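Local atomic coordinates of cellulose synthase 1 (Gluconacetobacter xylinus, PDB entry 4I86), a protein that carries a C-terminal regulatory PilZ domain, a compact antiparallel beta fold with one helix, of the family that binds cyclic di-GMP. Residues 9-14 / 35-40; 53-58 / 72-77; 61-66 / 98-103. All coordinates share one frame; numbering follows the deposited sequence.

Contact 1 (9-14 / 35-40); sequences SHRIPA and DLSMGG
Ser-9 and Met-38 are joined by a short, straight backbone bond: Met-38 N lies 2.6 Å from Ser-9 O, with 172° at the hydrogen. Farther along the pairing, Ile-12 and Leu-36 form an antiparallel hydrogen-bonded pair, with Ile-12 N 2.7 Å from Leu-36 O and Leu-36 N 3.0 Å from Ile-12 O. Pro-13, lacking an N-H, falls at the non-hydrogen-bonded position opposite Asp-35. On the face of Pro-13, the aliphatic part of Arg-11 meets the carboxylate of Asp-35 (Arg-11 CD to Asp-35 OD2, 3.3 Å). The guanidinium is turned so that Asp-35 OD2 lies well out of its plane, 4.1 Å from Arg-11 NE; the opposite charges probably attract, but no N-H points at the oxygen and this is not a salt bridge. His-10 and Met-38 run side by side, His-10 ND1 3.6 Å from Met-38 CG.

A second shell fixes the backbones. Ser-9 OG accepts from Arg-11 N in an ST turn, while Ser-37 OG, tucked between its own N and carbonyl carbon (chi1 56°), receives both Gly-39 N and Gly-40 N. DLSMGG matches the D/NxSxxG signature of PilZ domains, and Arg-11 is the last arginine of the RxxxR motif; together these typically form the cyclic di-GMP site. Trp-86 donates to Ser-37 O, Leu-36 packs against Leu-100 and Leu-104 of helix 91-105, and Asp-35 pairs with Ala-42 of strand 40-44.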
# COMPACT_ATOMS: atom_id res chain seq x y z
N SER A 9 9.21 1.06 11.98
CA SER A 9 8.07 0.74 11.13
C SER A 9 6.94 1.75 11.30
O SER A 9 6.28 2.14 10.33
CB SER A 9 7.55 -0.69 11.39
OG SER A 9 7.01 -0.82 12.70
N HIS A 10 6.73 2.19 12.54
CA HIS A 10 5.53 2.95 12.86
C HIS A 10 4.33 2.14 12.36
O HIS A 10 3.42 2.68 11.71
CB HIS A 10 5.55 4.35 12.22
CG HIS A 10 6.65 5.23 12.72
ND1 HIS A 10 7.88 5.32 12.10
CD2 HIS A 10 6.72 6.03 13.82
CE1 HIS A 10 8.66 6.15 12.79
NE2 HIS A 10 7.99 6.59 13.82
N ARG A 11 4.34 0.84 12.66
CA ARG A 11 3.20 -0.05 12.36
C ARG A 11 1.90 0.46 12.97
O ARG A 11 1.72 0.43 14.19
CB ARG A 11 3.46 -1.44 12.93
CG ARG A 11 2.41 -2.47 12.52
CD ARG A 11 2.79 -3.04 11.18
NE ARG A 11 4.23 -2.88 10.99
CZ ARG A 11 5.12 -3.85 11.10
NH1 ARG A 11 4.74 -5.09 11.38
NH2 ARG A 11 6.41 -3.59 10.91
N ILE A 12 0.96 0.89 12.13
CA ILE A 12 -0.34 1.31 12.62
C ILE A 12 -1.45 0.44 12.04
O ILE A 12 -1.77 0.55 10.85
CB ILE A 12 -0.60 2.82 12.34
CG1 ILE A 12 -2.06 3.19 12.60
CG2 ILE A 12 -0.23 3.18 10.92
CD1 ILE A 12 -2.48 3.05 14.06
N PRO A 13 -2.03 -0.45 12.87
CA PRO A 13 -3.25 -1.17 12.46
C PRO A 13 -4.37 -0.20 12.14
O PRO A 13 -4.70 0.67 12.96
CB PRO A 13 -3.61 -2.00 13.71
CG PRO A 13 -2.68 -1.51 14.82
CD PRO A 13 -1.48 -0.96 14.14
N ALA A 14 -4.96 -0.34 10.96
CA ALA A 14 -5.99 0.58 10.51
C ALA A 14 -6.77 -0.03 9.37
O ALA A 14 -6.23 -0.79 8.57
CB ALA A 14 -5.39 1.91 10.08
N ASP A 35 -2.89 -3.09 8.22
CA ASP A 35 -1.92 -2.25 8.90
C ASP A 35 -1.12 -1.48 7.87
O ASP A 35 -1.03 -1.89 6.71
CB ASP A 35 -0.98 -3.10 9.74
CG ASP A 35 -0.04 -3.92 8.89
OD1 ASP A 35 -0.35 -5.10 8.66
OD2 ASP A 35 1.00 -3.39 8.44
N LEU A 36 -0.55 -0.37 8.30
CA LEU A 36 0.30 0.44 7.45
C LEU A 36 1.56 0.71 8.25
O LEU A 36 1.51 0.80 9.46
CB LEU A 36 -0.38 1.76 7.09
CG LEU A 36 -1.60 1.59 6.17
CD1 LEU A 36 -2.44 2.83 6.12
CD2 LEU A 36 -1.14 1.25 4.78
N SER A 37 2.69 0.80 7.56
CA SER A 37 3.94 1.18 8.22
C SER A 37 4.74 2.05 7.27
O SER A 37 4.36 2.23 6.10
CB SER A 37 4.75 -0.08 8.58
OG SER A 37 4.96 -0.85 7.41
N MET A 38 5.86 2.57 7.76
CA MET A 38 6.80 3.26 6.89
C MET A 38 7.37 2.32 5.83
O MET A 38 7.89 2.76 4.80
CB MET A 38 7.92 3.90 7.72
CG MET A 38 7.51 5.15 8.49
SD MET A 38 6.70 6.43 7.49
CE MET A 38 7.93 6.73 6.19
N GLY A 39 7.28 1.01 6.06
CA GLY A 39 7.82 0.04 5.12
C GLY A 39 6.84 -0.36 4.02
O GLY A 39 7.22 -0.57 2.86
N GLY A 40 5.57 -0.47 4.38
CA GLY A 40 4.55 -0.88 3.43
C GLY A 40 3.16 -1.04 4.01
O GLY A 40 2.75 -0.32 4.94

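Contact 2 (53-58 / 72-77)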
# COMPACT_ATOMS: atom_id res chain seq x y z
N GLY A 53 6.89 -12.70 -8.19
CA GLY A 53 7.51 -12.08 -7.04
C GLY A 53 7.15 -10.61 -6.99
O GLY A 53 6.13 -10.21 -7.56
N PRO A 54 7.98 -9.79 -6.31
CA PRO A 54 7.78 -8.33 -6.21
C PRO A 54 7.27 -7.69 -7.51
O PRO A 54 8.01 -7.55 -8.48
CB PRO A 54 9.17 -7.83 -5.85
CG PRO A 54 9.76 -8.96 -5.01
CD PRO A 54 9.17 -10.25 -5.57
N THR A 55 6.00 -7.27 -7.52
CA THR A 55 5.33 -6.78 -8.72
C THR A 55 4.81 -5.36 -8.52
O THR A 55 4.02 -5.12 -7.62
CB THR A 55 4.12 -7.69 -9.08
OG1 THR A 55 4.61 -8.96 -9.53
CG2 THR A 55 3.25 -7.07 -10.16
N PRO A 56 5.26 -4.41 -9.37
CA PRO A 56 4.94 -2.99 -9.20
C PRO A 56 3.47 -2.66 -9.40
O PRO A 56 2.83 -3.10 -10.38
CB PRO A 56 5.81 -2.29 -10.25
CG PRO A 56 6.25 -3.34 -11.19
CD PRO A 56 6.24 -4.64 -10.44
N VAL A 57 2.94 -1.89 -8.46
CA VAL A 57 1.52 -1.51 -8.44
C VAL A 57 1.38 -0.05 -8.00
O VAL A 57 2.37 0.59 -7.61
CB VAL A 57 0.69 -2.37 -7.46
CG1 VAL A 57 0.83 -3.88 -7.76
CG2 VAL A 57 1.07 -2.07 -6.01
N TYR A 58 0.16 0.46 -8.09
CA TYR A 58 -0.19 1.74 -7.51
C TYR A 58 -1.29 1.47 -6.52
O TYR A 58 -2.20 0.69 -6.81
CB TYR A 58 -0.64 2.75 -8.59
CG TYR A 58 0.43 3.08 -9.60
CD1 TYR A 58 1.52 3.86 -9.24
CD2 TYR A 58 0.36 2.63 -10.91
CE1 TYR A 58 2.52 4.17 -10.15
CE2 TYR A 58 1.37 2.94 -11.84
CZ TYR A 58 2.43 3.71 -11.44
OH TYR A 58 3.43 4.04 -12.34
N ALA A 72 4.11 1.07 -5.31
CA ALA A 72 4.48 0.02 -4.40
C ALA A 72 4.82 -1.23 -5.17
O ALA A 72 4.78 -1.25 -6.41
CB ALA A 72 3.37 -0.25 -3.38
N ARG A 73 5.18 -2.27 -4.43
CA ARG A 73 5.42 -3.57 -5.00
C ARG A 73 4.62 -4.58 -4.19
O ARG A 73 4.76 -4.62 -2.97
CB ARG A 73 6.93 -3.89 -4.97
CG ARG A 73 7.66 -3.45 -6.25
CD ARG A 73 9.16 -3.71 -6.23
NE ARG A 73 9.90 -2.63 -5.57
CZ ARG A 73 11.21 -2.42 -5.68
NH1 ARG A 73 11.96 -3.22 -6.45
NH2 ARG A 73 11.77 -1.41 -5.03
N ILE A 74 3.75 -5.36 -4.83
CA ILE A 74 3.12 -6.45 -4.10
C ILE A 74 4.15 -7.57 -3.98
O ILE A 74 4.83 -7.91 -4.96
CB ILE A 74 1.77 -6.96 -4.74
CG1 ILE A 74 1.11 -7.99 -3.81
CG2 ILE A 74 1.99 -7.53 -6.14
CD1 ILE A 74 -0.38 -8.19 -4.04
N ILE A 75 4.32 -8.11 -2.78
CA ILE A 75 5.37 -9.10 -2.57
C ILE A 75 4.81 -10.47 -2.20
O ILE A 75 5.46 -11.49 -2.42
CB ILE A 75 6.42 -8.63 -1.52
CG1 ILE A 75 5.76 -8.34 -0.17
CG2 ILE A 75 7.19 -7.40 -2.02
CD1 ILE A 75 6.75 -8.23 1.00
N ARG A 76 3.60 -10.49 -1.63
CA ARG A 76 2.91 -11.75 -1.36
C ARG A 76 1.41 -11.58 -1.48
O ARG A 76 0.87 -10.50 -1.22
CB ARG A 76 3.24 -12.27 0.05
CG ARG A 76 2.87 -13.73 0.27
CD ARG A 76 2.47 -13.99 1.72
NE ARG A 76 1.10 -13.55 2.00
CZ ARG A 76 0.12 -14.35 2.41
NH1 ARG A 76 0.35 -15.65 2.61
NH2 ARG A 76 -1.09 -13.86 2.63
N ALA A 77 0.73 -12.65 -1.88
CA ALA A 77 -0.73 -12.68 -1.97
C ALA A 77 -1.25 -14.04 -1.51
O ALA A 77 -0.88 -15.07 -2.07
CB ALA A 77 -1.18 -12.38 -3.40
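The open end, away from the turn, of a long beta hairpin, built from strands 55-63 and 66-77, supplies this contact and illustrates how prolines fit a strongly twisted antiparallel pairing. Two hydrogen-bonded pairs carry it. Thr-55 N reaches Ile-74 O at 2.9 Å and Ile-74 N returns to Thr-55 O; Val-57 N meets Ala-72 O at 2.8 Å and Ala-72 N meets Val-57 O. Between them Pro-56 faces Arg-73 at a non-hydrogen-bonded position, where no N-H is needed, and Pro-56 CA lies 3.3 Å from Ala-72 O in a CA-H...O contact.

On the face carrying Thr-55, Val-57, Ala-72 and Ile-74, Ile-74 presses its CG2 branch on Thr-55 CB at 3.6 Å, and Val-57 CG1 meets Ile-74 CG2 as the two side chains cross at a slant, while Val-57 CG2 covers Ala-72 CB at 3.9 Å. On the face of Pro-56 and Arg-73 the methylenes of Arg-73 lie along Pro-54 and Pro-56. Thr-55 OG1, beside its own N (chi1 -70°), donates to Gly-53 O at 2.8 Å, tying down the approach to the strand. Strand 82-86 flanks strand 66-77, with Ile-75 and Arg-76 both facing Ile-83 in a classic beta bulge and Phe-84 lying against Val-57 and Ile-74.

Contact 3 (61-66 / 98-103); sequences TVLDGE and IRLVFG
Arg-99 begins the contact by reaching from the helix to Glu-66, the last residue of the hairpin turn. The two side chains cross at about a right angle and join in a salt bridge, Arg-99 NH1 to Glu-66 OE1 at 3.2 Å. The oxygen sits at the guanidinium edge, near its plane, and is met on its anti side; at 145° the bond is somewhat bent. A fold in the arginine chain (chi3 -81°) brings the group there. The backbone oxygen of Arg-99 lies 3.8 Å from Leu-63 CD2.

The side chain of Leu-100 makes apolar contacts: its CD1 approaches Leu-63 CD2 at 4.4 Å and Thr-61 CG2 at 4.3 Å, while Leu-100 O touches Leu-63 CD2. A turn later comes Gly-103, whose bare CA admits Leu-63 CD2 to 3.9 Å. One methyl thus rests on the backbone of three helix residues, put there by a leucine whose CG stands opposite its own N (chi1 -174°).

Leu-63 to Glu-66 form a type I' turn linking strands 55-63 and 66-77, so the helix lies over the end of that hairpin. Leu-68 of the second strand packs on Leu-63, Arg-99 and Leu-100, and Ile-16 adds to Thr-61 and Leu-100.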
# COMPACT_ATOMS: atom_id res chain seq x y z
N THR A 61 -5.99 5.61 -2.13
CA THR A 61 -6.93 5.65 -1.02
C THR A 61 -7.18 7.10 -0.69
O THR A 61 -6.60 8.00 -1.33
CB THR A 61 -6.36 4.90 0.22
OG1 THR A 61 -7.36 4.83 1.24
CG2 THR A 61 -5.10 5.61 0.77
N VAL A 62 -8.03 7.33 0.30
CA VAL A 62 -8.34 8.68 0.76
C VAL A 62 -8.18 8.77 2.29
O VAL A 62 -8.50 7.83 3.02
CB VAL A 62 -9.76 9.11 0.31
CG1 VAL A 62 -10.16 10.47 0.91
CG2 VAL A 62 -9.84 9.16 -1.23
N LEU A 63 -7.66 9.89 2.75
CA LEU A 63 -7.49 10.09 4.17
C LEU A 63 -7.65 11.56 4.43
O LEU A 63 -7.05 12.37 3.72
CB LEU A 63 -6.09 9.65 4.60
CG LEU A 63 -5.84 9.68 6.11
CD1 LEU A 63 -6.65 8.59 6.78
CD2 LEU A 63 -4.36 9.50 6.40
N ASP A 64 -8.46 11.92 5.42
CA ASP A 64 -8.70 13.31 5.76
C ASP A 64 -9.07 14.13 4.52
O ASP A 64 -8.60 15.25 4.34
CB ASP A 64 -7.47 13.93 6.43
CG ASP A 64 -7.01 13.14 7.64
OD1 ASP A 64 -7.84 12.45 8.27
OD2 ASP A 64 -5.80 13.22 7.98
N GLY A 65 -9.88 13.54 3.64
CA GLY A 65 -10.32 14.25 2.45
C GLY A 65 -9.30 14.34 1.32
O GLY A 65 -9.62 14.80 0.23
N GLU A 66 -8.07 13.91 1.59
CA GLU A 66 -7.00 13.96 0.60
C GLU A 66 -6.85 12.64 -0.15
O GLU A 66 -6.88 11.56 0.45
CB GLU A 66 -5.66 14.34 1.26
CG GLU A 66 -5.61 15.75 1.85
CD GLU A 66 -4.60 15.86 3.00
OE1 GLU A 66 -3.54 15.20 2.94
OE2 GLU A 66 -4.88 16.61 3.96
N ILE A 98 4.52 9.15 4.55
CA ILE A 98 4.47 9.78 5.87
C ILE A 98 3.06 10.29 6.18
O ILE A 98 2.53 10.07 7.28
CB ILE A 98 5.53 10.92 5.99
CG1 ILE A 98 6.95 10.35 5.96
CG2 ILE A 98 5.29 11.76 7.24
CD1 ILE A 98 8.06 11.42 5.94
N ARG A 99 2.44 10.98 5.22
CA ARG A 99 1.11 11.55 5.46
C ARG A 99 0.10 10.46 5.80
O ARG A 99 -0.75 10.64 6.66
CB ARG A 99 0.62 12.34 4.24
CG ARG A 99 1.24 13.74 4.11
CD ARG A 99 0.47 14.59 3.07
NE ARG A 99 0.87 14.28 1.72
CZ ARG A 99 0.04 14.08 0.70
NH1 ARG A 99 -1.27 14.18 0.88
NH2 ARG A 99 0.53 13.80 -0.49
N LEU A 100 0.16 9.34 5.07
CA LEU A 100 -0.68 8.18 5.31
C LEU A 100 -0.47 7.57 6.69
O LEU A 100 -1.42 7.45 7.47
CB LEU A 100 -0.43 7.11 4.25
CG LEU A 100 -1.19 5.78 4.34
CD1 LEU A 100 -2.71 6.00 4.36
CD2 LEU A 100 -0.80 4.84 3.19
N VAL A 101 0.76 7.17 6.98
CA VAL A 101 1.08 6.51 8.24
C VAL A 101 0.87 7.40 9.46
O VAL A 101 0.21 7.00 10.41
CB VAL A 101 2.53 5.97 8.25
CG1 VAL A 101 2.88 5.38 9.63
CG2 VAL A 101 2.71 4.94 7.16
N PHE A 102 1.43 8.61 9.44
CA PHE A 102 1.23 9.54 10.56
C PHE A 102 -0.16 10.18 10.58
O PHE A 102 -0.66 10.56 11.64
CB PHE A 102 2.31 10.64 10.61
CG PHE A 102 3.68 10.15 11.06
CD1 PHE A 102 4.15 10.42 12.35
CD2 PHE A 102 4.51 9.46 10.19
CE1 PHE A 102 5.40 9.97 12.76
CE2 PHE A 102 5.77 8.99 10.61
CZ PHE A 102 6.21 9.26 11.89
N GLY A 103 -0.79 10.30 9.41
CA GLY A 103 -2.16 10.82 9.35
C GLY A 103 -3.07 9.86 10.10
O GLY A 103 -4.01 10.28 10.78

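Overall arrangement
From the N terminus, contact 1 closes first: it brings 9-14 back against 35-40 across twenty intervening residues, mostly strand, before either of the others opens. Contacts 2 and 3 then cross, since their segments alternate along the chain: 53-58, 61-66, 72-77, 98-103. Contact 2 zips one end of the hairpin of strands 55-63 and 66-77, and contact 3 brings helix 91-105 onto its other end, their centres about 21 Å apart and on opposite sides of the chain's centre. The same helix also meets contact 1, where Val-101 touches His-10 and Ser-37. Together the three contacts link the N-terminal region, the curved antiparallel sheet and the C-terminal helix.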